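Local atomic coordinates of odorant-binding protein 1d (Locusta migratoria, PDB entry 4PT1), a protein that probably binds small, volatile odorant molecules and carries them as a secreted, soluble odorant-binding protein. Residues 53-57 and 58-62. Sequence-based numbering, arbitrary orientation.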
loop_
_atom_site.group_PDB
_atom_site.type_symbol
_atom_site.label_atom_id
_atom_site.label_comp_id
_atom_site.label_asym_id
_atom_site.label_seq_id
_atom_site.Cartn_x
_atom_site.Cartn_y
_atom_site.Cartn_z
ATOM N N CYS A 53 -4.338 2.542 7.091
ATOM C CA CYS A 53 -5.770 2.600 6.841
ATOM C C CYS A 53 -6.150 1.808 5.594
ATOM O O CYS A 53 -7.150 1.105 5.604
ATOM C CB CYS A 53 -6.217 4.061 6.717
ATOM S SG CYS A 53 -7.966 4.262 6.379
ATOM N N ILE A 54 -5.370 1.937 4.522
ATOM C CA ILE A 54 -5.565 1.150 3.303
ATOM C C ILE A 54 -5.501 -0.345 3.636
ATOM O O ILE A 54 -6.347 -1.124 3.219
ATOM C CB ILE A 54 -4.534 1.501 2.208
ATOM C CG1 ILE A 54 -4.874 2.846 1.568
ATOM C CG2 ILE A 54 -4.521 0.446 1.083
ATOM C CD1 ILE A 54 -3.774 3.311 0.649
ATOM N N MET A 55 -4.502 -0.752 4.410
ATOM C CA MET A 55 -4.372 -2.173 4.706
ATOM C C MET A 55 -5.573 -2.678 5.504
ATOM O O MET A 55 -6.036 -3.798 5.282
ATOM C CB MET A 55 -3.062 -2.465 5.432
ATOM C CG MET A 55 -1.834 -2.194 4.581
ATOM S SD MET A 55 -0.326 -2.628 5.447
ATOM C CE MET A 55 -0.355 -4.414 5.244
ATOM N N VAL A 56 -6.069 -1.863 6.431
ATOM C CA VAL A 56 -7.237 -2.246 7.259
ATOM C C VAL A 56 -8.464 -2.383 6.380
ATOM O O VAL A 56 -9.216 -3.331 6.508
ATOM C CB VAL A 56 -7.511 -1.240 8.398
ATOM C CG1 VAL A 56 -8.819 -1.592 9.093
ATOM C CG2 VAL A 56 -6.367 -1.251 9.399
ATOM N N GLU A 57 -8.641 -1.451 5.451
ATOM C CA GLU A 57 -9.800 -1.490 4.560
ATOM C C GLU A 57 -9.741 -2.704 3.599
ATOM O O GLU A 57 -10.785 -3.230 3.184
ATOM C CB GLU A 57 -9.903 -0.177 3.794
ATOM C CG GLU A 57 -10.254 1.014 4.671
ATOM C CD GLU A 57 -11.649 0.943 5.248
ATOM O OE1 GLU A 57 -12.619 0.807 4.470
ATOM O OE2 GLU A 57 -11.777 1.051 6.483
ATOM N N PHE A 58 -8.539 -3.177 3.284
ATOM C CA PHE A 58 -8.391 -4.395 2.456
ATOM C C PHE A 58 -7.984 -5.644 3.250
ATOM O O PHE A 58 -7.389 -6.574 2.701
ATOM C CB PHE A 58 -7.424 -4.137 1.295
ATOM C CG PHE A 58 -7.922 -3.106 0.325
ATOM C CD1 PHE A 58 -9.060 -3.352 -0.437
ATOM C CD2 PHE A 58 -7.263 -1.893 0.175
ATOM C CE1 PHE A 58 -9.538 -2.393 -1.328
ATOM C CE2 PHE A 58 -7.728 -0.936 -0.719
ATOM C CZ PHE A 58 -8.866 -1.195 -1.476
ATOM N N ASN A 59 -8.318 -5.661 4.540
ATOM C CA ASN A 59 -8.259 -6.871 5.371
ATOM C C ASN A 59 -6.872 -7.472 5.643
ATOM O O ASN A 59 -6.791 -8.544 6.257
ATOM C CB ASN A 59 -9.142 -7.978 4.772
ATOM C CG ASN A 59 -10.520 -7.488 4.407
ATOM O OD1 ASN A 59 -10.883 -7.445 3.222
ATOM N ND2 ASN A 59 -11.301 -7.099 5.426
ATOM N N SER A 60 -5.803 -6.788 5.226
ATOM C CA SER A 60 -4.430 -7.286 5.396
ATOM C C SER A 60 -3.788 -6.809 6.679
ATOM O O SER A 60 -2.691 -7.254 7.020
ATOM C CB SER A 60 -3.537 -6.910 4.206
ATOM O OG SER A 60 -3.600 -5.528 3.887
ATOM N N LEU A 61 -4.460 -5.895 7.386
ATOM C CA LEU A 61 -4.038 -5.496 8.722
ATOM C C LEU A 61 -5.264 -5.289 9.614
ATOM O O LEU A 61 -6.313 -4.806 9.169
ATOM C CB LEU A 61 -3.168 -4.233 8.646
ATOM C CG LEU A 61 -2.203 -3.947 9.797
ATOM C CD1 LEU A 61 -0.934 -4.780 9.676
ATOM C CD2 LEU A 61 -1.850 -2.466 9.875
ATOM N N SER A 62 -5.150 -5.694 10.871
ATOM C CA SER A 62 -6.186 -5.385 11.847
ATOM C C SER A 62 -6.002 -3.934 12.252
ATOM O O SER A 62 -4.924 -3.368 12.111
ATOM C CB SER A 62 -6.050 -6.274 13.079
ATOM O OG SER A 62 -4.800 -6.075 13.698
HETATM O O HOH W 1 -8.968 -5.251 8.389
#
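Ile54 and Phe58 sit one turn apart with their side chains side by side, and the methyl CG2 of Ile54 meets the edge of the Phe58 ring in its plane, 3.7 Å from CD2. That methyl gets there because it stands anti to the backbone N of Ile54. Phe58 N gives the last regular helical bond, 3.0 Å to Ile54 O. Val18 of helix 15-26 packs on both side chains, and Ile54 also lines the pocket that holds 2-(2-methoxyethoxy)ethanol. With an alanine here instead of Phe58, the Ile54 methyl and Val18 would probably lose the ring they pack on. The chain then closes helix 45-57 with a Schellman motif: Asn59 takes a positive phi (66°) as C-prime residue, Ser60 N reaches Met55 O at 3.0 Å, and Asn59 N reaches Val56 O at 3.2 Å from above the carbonyl plane. Past the turn, Leu61 lays CB against Met55 CB at 3.7 Å, both residues buried, while the hydroxyl of Ser60 lies beside the Met55 chain and has a weak bond to Glu72. The Val56 side chain packs more loosely, meeting mainly carbonyl oxygens: CG2 lies 3.6 Å from Leu61 O but 4.4 Å from Leu61 CB. Its CA-H makes a close contact with Leu61 O, and on this solvent side a water donates to both Val56 O and Leu61 O. The side chain of exposed Glu57 leads away from the turn to touch Val18 and Cys22.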